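PDB 3LMZ: putative sugar isomerase, which is of unproven function but has a xylose isomerase-like TIM-barrel fold and may isomerise sugars. Local coordinates for residues 13-21 / 219-228. Sequence-based numbering, arbitrary orientation. Where two conformers were deposited one is given.
Sequences KAVNPFHLG and MREVNYTGMC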
ATOM      1  N   LYS A  13       3.417   2.099 -16.927  1.00 15.64           N
ATOM      2  CA  LYS A  13       2.161   2.173 -16.177  1.00 16.07           C
ATOM      3  C   LYS A  13       1.009   2.608 -17.072  1.00 17.33           C
ATOM      4  O   LYS A  13       1.181   3.466 -17.938  1.00 18.40           O
ATOM      5  CB  LYS A  13       2.263   3.121 -15.016  1.00 16.22           C
ATOM      6  CG  LYS A  13       3.287   2.648 -14.006  1.00 17.33           C
ATOM      7  CD  LYS A  13       3.501   3.583 -12.850  1.00 15.73           C
ATOM      8  CE  LYS A  13       4.455   2.985 -11.859  1.00 18.71           C
ATOM      9  NZ  LYS A  13       4.651   3.905 -10.729  1.00 18.85           N
ATOM     10  N   ALA A  14      -0.148   1.977 -16.858  1.00 16.31           N
ATOM     11  CA  ALA A  14      -1.359   2.287 -17.626  1.00 16.78           C
ATOM     12  C   ALA A  14      -1.784   3.739 -17.446  1.00 19.68           C
ATOM     13  O   ALA A  14      -1.511   4.369 -16.422  1.00 20.46           O
ATOM     14  CB  ALA A  14      -2.497   1.316 -17.256  1.00 14.82           C
ATOM     15  N   VAL A  15      -2.385   4.280 -18.506  1.00 20.56           N
ATOM     16  CA  VAL A  15      -2.944   5.642 -18.499  1.00 22.90           C
ATOM     17  C   VAL A  15      -4.359   5.590 -17.995  1.00 21.21           C
ATOM     18  O   VAL A  15      -5.109   4.697 -18.374  1.00 25.64           O
ATOM     19  CB  VAL A  15      -2.907   6.253 -19.935  1.00 21.98           C
ATOM     20  CG1 VAL A  15      -3.591   7.614 -19.989  1.00 27.98           C
ATOM     21  CG2 VAL A  15      -1.454   6.332 -20.428  1.00 25.29           C
ATOM     22  N   ASN A  16      -4.703   6.503 -17.083  1.00 17.28           N
ATOM     23  CA  ASN A  16      -6.057   6.557 -16.530  1.00 17.05           C
ATOM     24  C   ASN A  16      -6.581   7.967 -16.591  1.00 16.50           C
ATOM     25  O   ASN A  16      -5.833   8.921 -16.478  1.00 16.15           O
ATOM     26  CB  ASN A  16      -6.040   6.118 -15.059  1.00 17.50           C
ATOM     27  CG  ASN A  16      -5.643   4.652 -14.898  1.00 15.65           C
ATOM     28  OD1 ASN A  16      -6.387   3.774 -15.334  1.00 17.22           O
ATOM     29  ND2 ASN A  16      -4.489   4.374 -14.261  1.00 14.07           N
ATOM     30  N   PRO A  17      -7.880   8.128 -16.819  1.00 15.72           N
ATOM     31  CA  PRO A  17      -8.462   9.483 -16.958  1.00 15.56           C
ATOM     32  C   PRO A  17      -8.760  10.228 -15.656  1.00 16.92           C
ATOM     33  O   PRO A  17      -9.008  11.447 -15.668  1.00 15.55           O
ATOM     34  CB  PRO A  17      -9.781   9.207 -17.667  1.00 16.38           C
ATOM     35  CG  PRO A  17     -10.192   7.839 -17.193  1.00 14.57           C
ATOM     36  CD  PRO A  17      -8.870   7.055 -17.038  1.00 15.74           C
ATOM     37  N   PHE A  18      -8.885   9.452 -14.586  1.00 15.40           N
ATOM     38  CA  PHE A  18      -9.201   9.954 -13.272  1.00 12.92           C
ATOM     39  C   PHE A  18      -7.948  10.428 -12.519  1.00 16.40           C
ATOM     40  O   PHE A  18      -6.828  10.103 -12.885  1.00 18.56           O
ATOM     41  CB  PHE A  18      -9.964   8.872 -12.469  1.00 16.37           C
ATOM     42  CG  PHE A  18      -9.079   7.749 -12.018  1.00 21.37           C
ATOM     43  CD1 PHE A  18      -8.229   7.903 -10.938  1.00 20.75           C
ATOM     44  CD2 PHE A  18      -9.052   6.577 -12.693  1.00 16.90           C
ATOM     45  CE1 PHE A  18      -7.366   6.898 -10.545  1.00 24.76           C
ATOM     46  CE2 PHE A  18      -8.132   5.510 -12.232  1.00 14.96           C
ATOM     47  CZ  PHE A  18      -7.353   5.720 -11.197  1.00 19.68           C
ATOM     48  N   HIS A  19      -8.174  11.140 -11.424  1.00 16.64           N
ATOM     49  CA  HIS A  19      -7.111  11.637 -10.562  1.00 17.10           C
ATOM     50  C   HIS A  19      -7.296  11.068  -9.144  1.00 17.07           C
ATOM     51  O   HIS A  19      -8.387  11.085  -8.582  1.00 18.65           O
ATOM     52  CB  HIS A  19      -7.181  13.135 -10.502  1.00 18.66           C
ATOM     53  CG  HIS A  19      -7.215  13.784 -11.844  1.00 18.50           C
ATOM     54  ND1 HIS A  19      -6.070  13.978 -12.577  1.00 24.50           N
ATOM     55  CD2 HIS A  19      -8.247  14.236 -12.605  1.00 21.37           C
ATOM     56  CE1 HIS A  19      -6.391  14.562 -13.719  1.00 23.97           C
ATOM     57  NE2 HIS A  19      -7.702  14.719 -13.767  1.00 25.22           N
ATOM     58  N   LEU A  20      -6.221  10.588  -8.539  1.00 13.57           N
ATOM     59  CA  LEU A  20      -6.213  10.084  -7.185  1.00 12.53           C
ATOM     60  C   LEU A  20      -6.198  11.244  -6.177  1.00 12.75           C
ATOM     61  O   LEU A  20      -5.351  12.150  -6.232  1.00 13.46           O
ATOM     62  CB  LEU A  20      -4.970   9.206  -6.968  1.00 14.07           C
ATOM     63  CG  LEU A  20      -4.822   8.552  -5.593  1.00 13.82           C
ATOM     64  CD1 LEU A  20      -6.034   7.690  -5.201  1.00 15.99           C
ATOM     65  CD2 LEU A  20      -3.583   7.637  -5.524  1.00 15.03           C
ATOM     66  N   GLY A  21      -7.124  11.179  -5.221  1.00 12.81           N
ATOM     67  CA  GLY A  21      -7.175  12.180  -4.155  1.00 13.01           C
ATOM     68  C   GLY A  21      -7.480  11.573  -2.811  1.00 13.35           C
ATOM     69  O   GLY A  21      -7.546  10.344  -2.644  1.00 12.26           O
HETATM   70  N   MSE A 219     -14.000   3.125 -15.570  1.00 13.51           N
HETATM   71  CA  MSE A 219     -13.692   4.562 -15.598  1.00 13.96           C
HETATM   72  C   MSE A 219     -13.047   4.965 -16.909  1.00 15.16           C
HETATM   73  O   MSE A 219     -13.286   6.053 -17.415  1.00 14.01           O
HETATM   74  CB  MSE A 219     -12.850   5.016 -14.398  1.00 13.40           C
HETATM   75  CG  MSE A 219     -13.596   4.945 -13.056  1.00 11.18           C
HETATM   76 SE   MSE A 219     -12.630   5.688 -11.558  0.75 15.78          SE
HETATM   77  CE  MSE A 219     -11.367   4.230 -11.401  1.00 17.27           C
ATOM     78  N   ARG A 220     -12.211   4.063 -17.420  1.00 14.64           N
ATOM     79  CA  ARG A 220     -11.641   4.263 -18.760  1.00 12.58           C
ATOM     80  C   ARG A 220     -12.756   4.217 -19.815  1.00 16.54           C
ATOM     81  O   ARG A 220     -12.825   5.062 -20.693  1.00 17.90           O
ATOM     82  CB  ARG A 220     -10.587   3.216 -19.052  1.00 14.90           C
ATOM     83  CG  ARG A 220      -9.334   3.322 -18.245  1.00 14.30           C
ATOM     84  CD  ARG A 220      -8.443   2.116 -18.457  1.00 16.92           C
ATOM     85  NE  ARG A 220      -7.365   2.098 -17.473  1.00 16.18           N
ATOM     86  CZ  ARG A 220      -6.639   1.031 -17.231  1.00 17.15           C
ATOM     87  NH1 ARG A 220      -6.873  -0.075 -17.936  1.00 21.43           N
ATOM     88  NH2 ARG A 220      -5.673   1.079 -16.302  1.00 16.81           N
ATOM     89  N   GLU A 221     -13.662   3.248 -19.691  1.00 14.92           N
ATOM     90  CA  GLU A 221     -14.718   3.057 -20.687  1.00 16.07           C
ATOM     91  C   GLU A 221     -15.660   4.271 -20.762  1.00 15.13           C
ATOM     92  O   GLU A 221     -16.079   4.636 -21.900  1.00 17.82           O
ATOM     93  CB  GLU A 221     -15.469   1.741 -20.419  1.00 20.25           C
ATOM     94  CG  GLU A 221     -16.753   1.582 -21.191  1.00 18.04           C
ATOM     95  CD  GLU A 221     -17.499   0.284 -20.868  1.00 19.57           C
ATOM     96  OE1 GLU A 221     -16.843  -0.724 -20.517  1.00 19.86           O
ATOM     97  OE2 GLU A 221     -18.756   0.286 -20.977  1.00 24.51           O
ATOM     98  N   VAL A 222     -16.006   4.875 -19.615  1.00 14.36           N
ATOM     99  CA  VAL A 222     -16.917   6.034 -19.617  1.00 14.82           C
ATOM    100  C   VAL A 222     -16.176   7.354 -19.581  1.00 17.29           C
ATOM    101  O   VAL A 222     -16.810   8.417 -19.558  1.00 17.68           O
ATOM    102  CB  VAL A 222     -17.898   5.982 -18.403  1.00 15.05           C
ATOM    103  CG1 VAL A 222     -18.722   4.667 -18.398  1.00 15.85           C
ATOM    104  CG2 VAL A 222     -17.159   6.193 -17.108  1.00 15.61           C
ATOM    105  N   ASN A 223     -14.849   7.276 -19.614  1.00 15.40           N
ATOM    106  CA  ASN A 223     -13.962   8.433 -19.525  1.00 15.77           C
ATOM    107  C   ASN A 223     -14.302   9.337 -18.330  1.00 18.95           C
ATOM    108  O   ASN A 223     -14.527  10.516 -18.482  1.00 17.09           O
ATOM    109  CB  ASN A 223     -13.937   9.191 -20.848  1.00 15.52           C
ATOM    110  CG  ASN A 223     -12.774  10.154 -20.958  1.00 19.85           C
ATOM    111  OD1 ASN A 223     -11.626   9.835 -20.595  1.00 21.16           O
ATOM    112  ND2 ASN A 223     -13.062  11.333 -21.466  1.00 23.95           N
ATOM    113  N   TYR A 224     -14.358   8.745 -17.130  1.00 17.89           N
ATOM    114  CA  TYR A 224     -14.441   9.490 -15.878  1.00 15.78           C
ATOM    115  C   TYR A 224     -13.167  10.302 -15.584  1.00 16.26           C
ATOM    116  O   TYR A 224     -12.094   9.745 -15.354  1.00 16.18           O
ATOM    117  CB  TYR A 224     -14.820   8.558 -14.706  1.00 15.59           C
ATOM    118  CG  TYR A 224     -14.844   9.297 -13.371  1.00 14.62           C
ATOM    119  CD1 TYR A 224     -15.869  10.189 -13.076  1.00 14.82           C
ATOM    120  CD2 TYR A 224     -13.860   9.067 -12.413  1.00 13.98           C
ATOM    121  CE1 TYR A 224     -15.893  10.897 -11.884  1.00 13.97           C
ATOM    122  CE2 TYR A 224     -13.864   9.751 -11.153  1.00 12.99           C
ATOM    123  CZ  TYR A 224     -14.918  10.694 -10.916  1.00 12.28           C
ATOM    124  OH  TYR A 224     -15.008  11.389  -9.696  1.00 13.84           O
ATOM    125  N   THR A 225     -13.287  11.636 -15.581  1.00 15.38           N
ATOM    126  CA  THR A 225     -12.129  12.511 -15.443  1.00 15.46           C
ATOM    127  C   THR A 225     -12.114  13.255 -14.106  1.00 15.03           C
ATOM    128  O   THR A 225     -11.303  14.165 -13.910  1.00 18.09           O
ATOM    129  CB  THR A 225     -12.008  13.513 -16.608  1.00 18.17           C
ATOM    130  OG1 THR A 225     -13.172  14.318 -16.598  1.00 19.09           O
ATOM    131  CG2 THR A 225     -11.845  12.814 -17.966  1.00 19.37           C
ATOM    132  N   GLY A 226     -12.996  12.849 -13.204  1.00 13.94           N
ATOM    133  CA  GLY A 226     -12.983  13.376 -11.857  1.00 14.26           C
ATOM    134  C   GLY A 226     -11.990  12.693 -10.969  1.00 15.17           C
ATOM    135  O   GLY A 226     -11.034  12.026 -11.419  1.00 16.51           O
HETATM  136  N   MSE A 227     -12.181  12.931  -9.675  0.70 13.71           N
HETATM  137  CA  MSE A 227     -11.276  12.436  -8.663  0.70 13.93           C
HETATM  138  C   MSE A 227     -11.875  11.175  -8.050  0.70 14.40           C
HETATM  139  O   MSE A 227     -13.066  11.002  -7.903  0.70 13.49           O
HETATM  140  CB  MSE A 227     -11.035  13.420  -7.517  0.70 16.20           C
HETATM  141  CG  MSE A 227      -9.953  14.448  -7.808  0.70 19.74           C
HETATM  142 SE   MSE A 227     -10.400  15.466  -9.419  0.53 16.01          SE
HETATM  143  CE  MSE A 227      -8.930  16.683  -9.368  0.70 12.23           C
ATOM    144  N   CYS A 228     -10.948  10.284  -7.684  0.50 11.00           N
ATOM    145  CA  CYS A 228     -11.219   9.057  -6.931  0.50 13.15           C
ATOM    146  C   CYS A 228     -10.489   9.377  -5.634  0.50 12.32           C
ATOM    147  O   CYS A 228      -9.260   9.392  -5.602  0.50 12.56           O
ATOM    148  CB  CYS A 228     -10.576   7.838  -7.614  0.50 13.89           C
ATOM    149  SG  CYS A 228     -11.137   7.393  -9.238  0.50 15.83           S
TER
HETATM  150  O   HOH W   1      -9.435  15.717 -15.381  1.00 45.35           O
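His19 and Leu20 pair in parallel with Met227 and Cys228, joining the first strand of a TIM barrel to its last, so the contact closes the barrel. Three backbone bonds make the seam: His19 N to Gly226 O (3.0 Å), Cys228 N to His19 O (2.8 Å) and Gly21 N to Cys228 O (2.8 Å). Just before the strand, the Phe18 ring meets two residues of the other segment on one side of its plane. Cys228 SG lies over that ring face, 3.4 Å from Phe18 CD1. The selenomethionine Met219 approaches obliquely, its SE 4.5 Å from the centroid of the Phe18 ring, a Met-aromatic contact. Phe18 CG stands between its own backbone N and carbonyl carbon (chi1 73°), which turns the ring toward both. Ile216 and Ser254 also touch the Phe18 side chain. Pro17 packs on the end of helix 212-221, where Asn223 closes a Schellman motif; Pro17 CG is 3.3 Å from Tyr224 O. The Tyr224 hydroxyl donates to Met227 O and ties the turn to the strand. On the other side of the sheet from Cys228, a water links His19 NE2 to Thr225 O. Farther out, Arg220 reaches the N-terminal arm with an extended chain. Its NH1 also bonds Thr257 O, and Asn16 ND2 bonds Ser254 O. Arg220 NE (2.9 Å) and NH2 (3.0 Å) both donate to Asn16 OD1, which lies in the guanidinium plane.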